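Local atomic coordinates of neutral ceramidase (Pseudomonas aeruginosa, PDB entry 2ZXC), a protein that hydrolyses the N-acyl linkage of ceramides to give sphingosine and a free fatty acid, and also runs the reverse synthesis, as a secreted zinc-dependent amidohydrolase. Residues 159-164 with 457-462; 410-415 with 447-452; 326-331 with 373-378. All blocks are in the same frame, centred on the assembly; numbering follows the deposited sequence.

Overall arrangement
The three contacts illustrate how segments far apart in sequence build a metal site and its surroundings. All lie within the N-terminal ceramidase region, on the same side of the chain's centre. Interaction 2, a short parallel pair of strands, supplies two zinc ligands; interaction 1, its centre about 10 Å away, meets it where Arg-160 reaches Tyr-448. Interaction 3, a two-stranded antiparallel pair centred about 16 Å from interaction 2, lies further out, beside the bound ceramide. Along the chain, interaction 1 closes a long loop that encloses interaction 3 and then interaction 2. Helix 452-457 links strand 448-449 to segment 457-462, and a salt bridge between Arg-452 and Glu-373 ties interactions 2 and 3 together.

Interaction 1: 159-164 with 457-462; sequences NRSLLS and AQEYEG. With 2ED (N-[(1R,2R,3E)-2-hydroxy-1-(hydroxymethyl)heptadec-3-en-1-yl]acetamide), chain D.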
loop_
_atom_site.group_PDB
_atom_site.type_symbol
_atom_site.label_atom_id
_atom_site.label_comp_id
_atom_site.label_asym_id
_atom_site.label_seq_id
_atom_site.Cartn_x
_atom_site.Cartn_y
_atom_site.Cartn_z
ATOM N N ASN A 159 -2.307 3.377 19.502
ATOM C CA ASN A 159 -2.815 4.645 19.024
ATOM C C ASN A 159 -1.744 5.717 19.195
ATOM O O ASN A 159 -1.248 5.932 20.298
ATOM C CB ASN A 159 -4.074 5.006 19.800
ATOM C CG ASN A 159 -4.875 6.083 19.124
ATOM O OD1 ASN A 159 -4.431 7.226 19.012
ATOM N ND2 ASN A 159 -6.066 5.724 18.654
ATOM N N ARG A 160 -1.390 6.387 18.101
ATOM C CA ARG A 160 -0.357 7.422 18.131
ATOM C C ARG A 160 -0.895 8.804 18.477
ATOM O O ARG A 160 -0.133 9.752 18.631
ATOM C CB ARG A 160 0.360 7.478 16.785
ATOM C CG ARG A 160 -0.525 7.948 15.638
ATOM C CD ARG A 160 0.158 7.736 14.303
ATOM N NE ARG A 160 -0.516 8.458 13.228
ATOM C CZ ARG A 160 -0.167 8.385 11.951
ATOM N NH1 ARG A 160 0.847 7.613 11.586
ATOM N NH2 ARG A 160 -0.827 9.088 11.040
ATOM N N SER A 161 -2.211 8.916 18.588
ATOM C CA SER A 161 -2.844 10.179 18.937
ATOM C C SER A 161 -3.941 9.922 19.974
ATOM O O SER A 161 -5.100 10.278 19.776
ATOM C CB SER A 161 -3.428 10.834 17.685
ATOM O OG SER A 161 -2.409 11.094 16.728
ATOM N N LEU A 162 -3.554 9.305 21.087
ATOM C CA LEU A 162 -4.496 8.973 22.156
ATOM C C LEU A 162 -5.296 10.184 22.635
ATOM O O LEU A 162 -6.504 10.095 22.840
ATOM C CB LEU A 162 -3.752 8.364 23.346
ATOM C CG LEU A 162 -4.226 7.015 23.889
ATOM C CD1 LEU A 162 -3.812 6.908 25.342
ATOM C CD2 LEU A 162 -5.738 6.878 23.774
ATOM N N LEU A 163 -4.620 11.312 22.813
ATOM C CA LEU A 163 -5.282 12.522 23.276
ATOM C C LEU A 163 -6.545 12.832 22.474
ATOM O O LEU A 163 -7.593 13.118 23.045
ATOM C CB LEU A 163 -4.318 13.711 23.211
ATOM C CG LEU A 163 -4.958 15.076 23.474
ATOM C CD1 LEU A 163 -4.080 15.901 24.394
ATOM C CD2 LEU A 163 -5.183 15.793 22.154
ATOM N N SER A 164 -6.445 12.767 21.153
ATOM C CA SER A 164 -7.584 13.052 20.291
ATOM C C SER A 164 -8.621 11.943 20.372
ATOM O O SER A 164 -9.821 12.199 20.416
ATOM C CB SER A 164 -7.121 13.200 18.840
ATOM O OG SER A 164 -6.154 14.225 18.728
ATOM N N ALA A 457 -9.077 18.850 18.249
ATOM C CA ALA A 457 -7.814 18.802 18.979
ATOM C C ALA A 457 -6.648 19.080 18.036
ATOM O O ALA A 457 -5.539 19.386 18.466
ATOM C CB ALA A 457 -7.642 17.447 19.627
ATOM N N GLN A 458 -6.911 18.955 16.745
ATOM C CA GLN A 458 -5.909 19.193 15.719
ATOM C C GLN A 458 -4.549 18.526 15.894
ATOM O O GLN A 458 -3.506 19.172 15.750
ATOM C CB GLN A 458 -5.717 20.696 15.501
ATOM C CG GLN A 458 -6.773 21.295 14.602
ATOM C CD GLN A 458 -6.737 20.707 13.206
ATOM O OE1 GLN A 458 -5.818 20.969 12.432
ATOM N NE2 GLN A 458 -7.737 19.900 12.881
ATOM N N GLU A 459 -4.547 17.240 16.226
ATOM C CA GLU A 459 -3.282 16.543 16.305
ATOM C C GLU A 459 -2.985 16.245 14.838
ATOM O O GLU A 459 -3.759 16.625 13.961
ATOM C CB GLU A 459 -3.391 15.257 17.134
ATOM C CG GLU A 459 -3.328 15.518 18.644
ATOM C CD GLU A 459 -3.074 14.259 19.463
ATOM O OE1 GLU A 459 -3.974 13.390 19.528
ATOM O OE2 GLU A 459 -1.970 14.137 20.039
ATOM N N TYR A 460 -1.880 15.571 14.562
ATOM C CA TYR A 460 -1.508 15.283 13.186
ATOM C C TYR A 460 -2.637 14.897 12.217
ATOM O O TYR A 460 -2.769 15.501 11.156
ATOM C CB TYR A 460 -0.438 14.195 13.151
ATOM C CG TYR A 460 0.023 13.894 11.750
ATOM C CD1 TYR A 460 0.915 14.740 11.091
ATOM C CD2 TYR A 460 -0.456 12.782 11.068
ATOM C CE1 TYR A 460 1.320 14.482 9.781
ATOM C CE2 TYR A 460 -0.061 12.514 9.763
ATOM C CZ TYR A 460 0.826 13.367 9.126
ATOM O OH TYR A 460 1.220 13.095 7.834
ATOM N N GLU A 461 -3.445 13.900 12.566
ATOM C CA GLU A 461 -4.515 13.466 11.666
ATOM C C GLU A 461 -5.530 14.574 11.412
ATOM O O GLU A 461 -6.061 14.706 10.308
ATOM C CB GLU A 461 -5.231 12.229 12.224
ATOM C CG GLU A 461 -4.347 11.013 12.424
ATOM C CD GLU A 461 -3.393 11.170 13.594
ATOM O OE1 GLU A 461 -3.729 11.924 14.534
ATOM O OE2 GLU A 461 -2.317 10.531 13.586
ATOM N N GLY A 462 -5.800 15.365 12.444
ATOM C CA GLY A 462 -6.742 16.461 12.303
ATOM C C GLY A 462 -6.197 17.519 11.364
ATOM O O GLY A 462 -6.910 18.026 10.500
HETATM O O2 2ED D . 2.009 9.945 8.258
HETATM O O3 2ED D . 6.190 11.706 7.603
HETATM O O1 2ED D . 2.933 12.142 10.514
HETATM C C1 2ED D . 4.434 10.926 9.065
HETATM C C2 2ED D . 4.214 11.503 10.459
HETATM C C3 2ED D . 5.295 12.514 10.761
HETATM C C4 2ED D . 5.025 13.565 11.529
HETATM C C5 2ED D . 3.639 13.747 12.101
HETATM C C6 2ED D . 3.577 15.049 12.871
HETATM C C18 2ED D . 2.807 9.158 8.740
HETATM C C19 2ED D . 2.495 7.698 8.897
HETATM N N 2ED D . 4.010 9.538 9.162
HETATM C C 2ED D . 5.919 10.862 8.728
HETATM O O HOH W 1 -1.847 12.362 22.089
HETATM O O HOH W 2 -6.662 15.404 15.829
#
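Two glutamates of 457-462 reach across to 159-164, and each carboxylate is turned to a different set of donors. Glu-461 serves the arginine end. Its OE2 lies at the edge of the Arg-160 guanidinium, and NE makes a salt bridge to it at 2.8 Å, fairly straight at 159° and met nearly along the C-O axis of OE2. The carboxylate and guanidinium planes are moderately inclined, and a second bond from NH2 to the same oxygen is weak. The other oxygen, OE1, accepts from Ser-161 OG at 2.7 Å on its syn side, though somewhat out of the carboxylate plane. Glu-461 reaches both because its chain folds at chi2 (72°) rather than running straight out.

Glu-459, extended beyond CG, instead sends OE1 to the start of the short helix 162-165. Ser-164 N approaches this oxygen from above the carboxylate plane, 3.0 Å away, while Ser-164 OG is modelled so close to the same oxygen that the exact length of that bond is doubtful. A water carries OE2 on to Leu-163 N, and CD2 of Leu-163 packs on Ala-457 CB at 3.9 Å.

This pairing of two helix starts, with Glu-459 itself at the N-cap position of helix 460-463, borders the zinc and ceramide site. Arg-160 also bonds through NH2 to the zinc ligand Tyr-448 and through NH1 to Glu-336, so Arg-160 is a second-shell residue to the zinc, and Glu-461 helps to position it from behind. The Tyr-460 ring stands almost upright to the guanidinium, their planes 83° apart with NH2 3.7 Å from CD2.

Interaction 2: 410-415 with 447-452; sequences AEFTVM and SYVTTR. With ZN (zinc ion), chain C; 2ED (N-[(1R,2R,3E)-2-hydroxy-1-(hydroxymethyl)heptadec-3-en-1-yl]acetamide), chain D.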
loop_
_atom_site.group_PDB
_atom_site.type_symbol
_atom_site.label_atom_id
_atom_site.label_comp_id
_atom_site.label_asym_id
_atom_site.label_seq_id
_atom_site.Cartn_x
_atom_site.Cartn_y
_atom_site.Cartn_z
ATOM N N ALA A 410 -9.108 7.335 1.886
ATOM C CA ALA A 410 -8.323 8.117 2.826
ATOM C C ALA A 410 -7.940 7.315 4.052
ATOM O O ALA A 410 -8.257 6.131 4.152
ATOM C CB ALA A 410 -9.112 9.371 3.233
ATOM N N GLU A 411 -7.243 7.965 4.978
ATOM C CA GLU A 411 -6.839 7.310 6.218
ATOM C C GLU A 411 -7.868 7.732 7.253
ATOM O O GLU A 411 -8.039 8.920 7.512
ATOM C CB GLU A 411 -5.442 7.768 6.650
ATOM C CG GLU A 411 -4.402 7.583 5.570
ATOM C CD GLU A 411 -2.985 7.773 6.042
ATOM O OE1 GLU A 411 -2.574 7.178 7.067
ATOM O OE2 GLU A 411 -2.255 8.519 5.362
ATOM N N PHE A 412 -8.562 6.758 7.827
ATOM C CA PHE A 412 -9.581 7.046 8.824
ATOM C C PHE A 412 -9.120 6.626 10.194
ATOM O O PHE A 412 -8.599 5.523 10.368
ATOM C CB PHE A 412 -10.877 6.309 8.491
ATOM C CG PHE A 412 -11.589 6.857 7.300
ATOM C CD1 PHE A 412 -11.045 6.727 6.027
ATOM C CD2 PHE A 412 -12.800 7.534 7.453
ATOM C CE1 PHE A 412 -11.693 7.266 4.917
ATOM C CE2 PHE A 412 -13.455 8.075 6.352
ATOM C CZ PHE A 412 -12.901 7.942 5.078
ATOM N N THR A 413 -9.297 7.506 11.172
ATOM C CA THR A 413 -8.910 7.167 12.536
ATOM C C THR A 413 -9.863 6.074 12.991
ATOM O O THR A 413 -10.909 5.848 12.384
ATOM C CB THR A 413 -9.068 8.355 13.503
ATOM O OG1 THR A 413 -10.424 8.811 13.456
ATOM C CG2 THR A 413 -8.105 9.500 13.133
ATOM N N VAL A 414 -9.495 5.397 14.064
ATOM C CA VAL A 414 -10.329 4.336 14.602
ATOM C C VAL A 414 -11.796 4.756 14.687
ATOM O O VAL A 414 -12.658 4.147 14.052
ATOM C CB VAL A 414 -9.844 3.920 16.004
ATOM C CG1 VAL A 414 -10.797 2.908 16.599
ATOM C CG2 VAL A 414 -8.441 3.337 15.917
ATOM N N MET A 415 -12.079 5.811 15.450
ATOM C CA MET A 415 -13.458 6.259 15.615
ATOM C C MET A 415 -14.112 6.817 14.359
ATOM O O MET A 415 -15.327 6.690 14.190
ATOM C CB MET A 415 -13.562 7.271 16.755
ATOM C CG MET A 415 -13.323 6.666 18.140
ATOM S SD MET A 415 -14.142 5.049 18.376
ATOM C CE MET A 415 -15.802 5.450 18.019
ATOM N N SER A 447 -5.676 12.035 2.020
ATOM C CA SER A 447 -5.145 12.240 3.351
ATOM C C SER A 447 -5.935 11.623 4.490
ATOM O O SER A 447 -6.409 10.486 4.388
ATOM C CB SER A 447 -4.946 13.736 3.595
ATOM O OG SER A 447 -4.007 14.263 2.671
ATOM N N TYR A 448 -6.090 12.381 5.571
ATOM C CA TYR A 448 -6.759 11.878 6.763
ATOM C C TYR A 448 -8.183 12.306 7.063
ATOM O O TYR A 448 -8.645 13.377 6.667
ATOM C CB TYR A 448 -5.909 12.192 7.991
ATOM C CG TYR A 448 -4.611 11.430 8.051
ATOM C CD1 TYR A 448 -3.517 11.796 7.264
ATOM C CD2 TYR A 448 -4.475 10.338 8.902
ATOM C CE1 TYR A 448 -2.313 11.083 7.340
ATOM C CE2 TYR A 448 -3.291 9.625 8.979
ATOM C CZ TYR A 448 -2.220 10.003 8.208
ATOM O OH TYR A 448 -1.044 9.322 8.373
ATOM N N VAL A 449 -8.871 11.439 7.793
ATOM C CA VAL A 449 -10.234 11.699 8.208
ATOM C C VAL A 449 -10.304 11.481 9.710
ATOM O O VAL A 449 -9.968 10.415 10.233
ATOM C CB VAL A 449 -11.243 10.777 7.517
ATOM C CG1 VAL A 449 -12.644 11.133 7.985
ATOM C CG2 VAL A 449 -11.138 10.920 6.004
ATOM N N THR A 450 -10.729 12.520 10.404
ATOM C CA THR A 450 -10.838 12.473 11.842
ATOM C C THR A 450 -12.274 12.821 12.230
ATOM O O THR A 450 -12.994 13.450 11.454
ATOM C CB THR A 450 -9.835 13.469 12.447
ATOM O OG1 THR A 450 -9.852 13.357 13.868
ATOM C CG2 THR A 450 -10.178 14.885 12.044
ATOM N N THR A 451 -12.716 12.377 13.403
ATOM C CA THR A 451 -14.070 12.709 13.838
ATOM C C THR A 451 -14.083 14.192 14.180
ATOM O O THR A 451 -13.031 14.786 14.418
ATOM C CB THR A 451 -14.481 11.948 15.105
ATOM O OG1 THR A 451 -13.624 12.332 16.186
ATOM C CG2 THR A 451 -14.396 10.450 14.887
ATOM N N ARG A 452 -15.267 14.794 14.206
ATOM C CA ARG A 452 -15.367 16.203 14.547
ATOM C C ARG A 452 -14.586 16.490 15.831
ATOM O O ARG A 452 -13.856 17.477 15.910
ATOM C CB ARG A 452 -16.827 16.606 14.752
ATOM C CG ARG A 452 -16.998 18.062 15.202
ATOM C CD ARG A 452 -16.539 18.996 14.098
ATOM N NE ARG A 452 -16.522 20.405 14.481
ATOM C CZ ARG A 452 -15.475 21.021 15.024
ATOM N NH1 ARG A 452 -15.555 22.306 15.325
ATOM N NH2 ARG A 452 -14.353 20.350 15.269
HETATM ZN ZN ZN C . -0.779 7.204 7.216
HETATM O O2 2ED D . 2.009 9.945 8.258
HETATM O O3 2ED D . 6.190 11.706 7.603
HETATM O O1 2ED D . 2.933 12.142 10.514
HETATM C C1 2ED D . 4.434 10.926 9.065
HETATM C C2 2ED D . 4.214 11.503 10.459
HETATM C C3 2ED D . 5.295 12.514 10.761
HETATM C C4 2ED D . 5.025 13.565 11.529
HETATM C C5 2ED D . 3.639 13.747 12.101
HETATM C C6 2ED D . 3.577 15.049 12.871
HETATM C C18 2ED D . 2.807 9.158 8.740
HETATM C C19 2ED D . 2.495 7.698 8.897
HETATM N N 2ED D . 4.010 9.538 9.162
HETATM C C 2ED D . 5.919 10.862 8.728
HETATM O O HOH W 3 1.012 7.811 6.839
#
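Backbone hydrogen bonds set the frame in which Glu-411 and Tyr-448 face the same metal. Glu-411 N donates to Ser-447 O at 2.7 Å, Val-449 N returns a bond to Glu-411 O, and Thr-413 N continues the ladder to Val-449 O at 3.1 Å. In this parallel pairing Glu-411 lies beside Tyr-448 and Phe-412 beside Val-449.

Metal coordination comes from the face carrying Glu-411 and Tyr-448. Zinc is bound by Glu-411 OE1 at 1.8 Å and by Tyr-448 OH at 2.4 Å, with a water as a further ligand and His-97 and His-204 completing the shell. The two ligand oxygens stand close to each other because they share the metal, without a hydrogen bond between them. This is the catalytic zinc centre of neutral ceramidase, and the amide oxygen O2 of the bound ceramide lies 3.1 Å from Tyr-448 OH. Tyr-445 bonds to Glu-411 OE2 and helps to orient the carboxylate.

Contacts with ring faces form the third group. The Glu-411 side chain runs over one face of the Tyr-448 ring, CB making a CH-pi contact 3.9 Å from the centroid, and its carboxylate is inclined to the ring by 38°. On the reverse face of the strands, Val-449 CG2 sits 3.7 Å from the Phe-412 ring centroid in a second CH-pi contact. With CG1 anti to the backbone N (chi1 -179°), Val-449 spreads both methyls against the ring, CG1 meeting CE2 at 3.6 Å.

Interaction 3: 326-331 with 373-378; sequences IGTSLA and EKTILA
Lys-374 opens the contact by laying its aliphatic chain against the glycine backbone of the other strand: CD comes to 3.5 Å from Gly-327 N, and CG packs against Gly-327 CA. The chain runs extended through CG and CD, then bends at chi3 (-60°), and its ammonium group is taken up by Gln-371 and by the carbonyls of Ala-325 and Thr-465.

At Thr-375 the two chains are joined in several ways. Its carbonyl O accepts from Thr-328 N at 3.2 Å, with the donor tilted 26° from the carbonyl plane. The two threonine side chains meet at about a right angle, their OG1 atoms linked by a weak hydrogen bond of 3.1 Å. A water accepts from Thr-375 N and donates to Thr-328 O, adding a bridge beside the direct bonds.

Ile-376 then comes against Gly-327 in a non-hydrogen-bonded pair whose CA atoms are only 4.0 Å apart, its side chain directed away from the partner strand. Next, Leu-377 N donates to Ile-326 O at 2.7 Å. The Leu-377 side chain crosses that of Thr-328 nearly squarely, its CB 3.6 Å from Thr-328 CG2.

Ala-378 uses both backbone groups: its N gives Ile-326 O a second bond, 3.1 Å long, and its O accepts from Ile-326 N. Ile-326 O is thus gripped by two successive amides, both in its carbonyl plane. Leu-377 and Ala-378 facing one residue define a classic beta bulge, here in a small antiparallel pair whose first segment continues to Leu-330 and Ala-331, which touch the bound ceramide.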
loop_
_atom_site.group_PDB
_atom_site.type_symbol
_atom_site.label_atom_id
_atom_site.label_comp_id
_atom_site.label_asym_id
_atom_site.label_seq_id
_atom_site.Cartn_x
_atom_site.Cartn_y
_atom_site.Cartn_z
ATOM N N ILE A 326 -4.218 22.135 4.643
ATOM C CA ILE A 326 -3.466 21.385 5.630
ATOM C C ILE A 326 -3.002 22.324 6.725
ATOM O O ILE A 326 -2.505 23.413 6.454
ATOM C CB ILE A 326 -2.266 20.674 4.999
ATOM C CG1 ILE A 326 -2.781 19.591 4.059
ATOM C CG2 ILE A 326 -1.402 20.032 6.069
ATOM C CD1 ILE A 326 -1.714 18.680 3.558
ATOM N N GLY A 327 -3.190 21.906 7.969
ATOM C CA GLY A 327 -2.784 22.739 9.079
ATOM C C GLY A 327 -1.529 22.225 9.744
ATOM O O GLY A 327 -1.067 21.121 9.457
ATOM N N THR A 328 -0.966 23.033 10.631
ATOM C CA THR A 328 0.227 22.637 11.352
ATOM C C THR A 328 -0.191 21.816 12.563
ATOM O O THR A 328 -1.353 21.815 12.962
ATOM C CB THR A 328 1.010 23.863 11.851
ATOM O OG1 THR A 328 0.173 24.634 12.723
ATOM C CG2 THR A 328 1.468 24.731 10.673
ATOM N N SER A 329 0.762 21.108 13.138
ATOM C CA SER A 329 0.496 20.320 14.320
ATOM C C SER A 329 1.826 20.013 14.974
ATOM O O SER A 329 2.882 20.313 14.415
ATOM C CB SER A 329 -0.249 19.027 13.981
ATOM O OG SER A 329 0.411 18.302 12.963
ATOM N N LEU A 330 1.785 19.418 16.156
ATOM C CA LEU A 330 3.013 19.105 16.893
ATOM C C LEU A 330 3.678 17.764 16.539
ATOM O O LEU A 330 3.025 16.842 16.132
ATOM C CB LEU A 330 2.686 19.081 18.388
ATOM C CG LEU A 330 3.854 19.085 19.356
ATOM C CD1 LEU A 330 4.247 20.531 19.537
ATOM C CD2 LEU A 330 3.470 18.495 20.721
ATOM N N ALA A 331 4.972 17.676 16.775
ATOM C CA ALA A 331 5.768 16.452 16.566
ATOM C C ALA A 331 6.737 17.013 17.500
ATOM O O ALA A 331 6.505 17.322 18.608
ATOM C CB ALA A 331 6.456 16.462 15.147
ATOM N N GLU A 373 -10.974 25.061 13.961
ATOM C CA GLU A 373 -9.752 25.109 14.762
ATOM C C GLU A 373 -8.416 24.892 14.062
ATOM O O GLU A 373 -7.365 25.078 14.678
ATOM C CB GLU A 373 -9.863 24.164 15.968
ATOM C CG GLU A 373 -10.520 22.833 15.705
ATOM C CD GLU A 373 -12.037 22.921 15.632
ATOM O OE1 GLU A 373 -12.662 23.471 16.565
ATOM O OE2 GLU A 373 -12.605 22.425 14.642
ATOM N N LYS A 374 -8.436 24.525 12.784
ATOM C CA LYS A 374 -7.187 24.312 12.059
ATOM C C LYS A 374 -6.454 25.626 11.777
ATOM O O LYS A 374 -7.067 26.630 11.412
ATOM C CB LYS A 374 -7.453 23.608 10.718
ATOM C CG LYS A 374 -6.192 23.401 9.858
ATOM C CD LYS A 374 -6.521 22.832 8.482
ATOM C CE LYS A 374 -7.220 21.479 8.587
ATOM N NZ LYS A 374 -7.764 21.034 7.273
ATOM N N THR A 375 -5.142 25.622 11.965
ATOM C CA THR A 375 -4.355 26.801 11.652
ATOM C C THR A 375 -3.652 26.396 10.366
ATOM O O THR A 375 -2.614 25.731 10.378
ATOM C CB THR A 375 -3.342 27.150 12.773
ATOM O OG1 THR A 375 -2.524 26.017 13.077
ATOM C CG2 THR A 375 -4.084 27.587 14.024
ATOM N N ILE A 376 -4.274 26.775 9.256
ATOM C CA ILE A 376 -3.801 26.445 7.921
ATOM C C ILE A 376 -2.365 26.833 7.600
ATOM O O ILE A 376 -1.948 27.968 7.791
ATOM C CB ILE A 376 -4.734 27.067 6.852
ATOM C CG1 ILE A 376 -6.180 26.632 7.119
ATOM C CG2 ILE A 376 -4.305 26.630 5.444
ATOM C CD1 ILE A 376 -7.191 27.319 6.222
ATOM N N LEU A 377 -1.615 25.859 7.100
ATOM C CA LEU A 377 -0.232 26.070 6.707
ATOM C C LEU A 377 -0.228 26.170 5.190
ATOM O O LEU A 377 0.435 27.025 4.609
ATOM C CB LEU A 377 0.629 24.888 7.137
ATOM C CG LEU A 377 2.090 24.926 6.689
ATOM C CD1 LEU A 377 2.816 26.070 7.391
ATOM C CD2 LEU A 377 2.746 23.586 7.008
ATOM N N ALA A 378 -0.992 25.292 4.551
ATOM C CA ALA A 378 -1.066 25.284 3.103
ATOM C C ALA A 378 -2.487 25.130 2.574
ATOM O O ALA A 378 -3.201 24.179 2.916
ATOM C CB ALA A 378 -0.181 24.173 2.551
HETATM O O HOH W 4 -3.918 23.060 12.361
#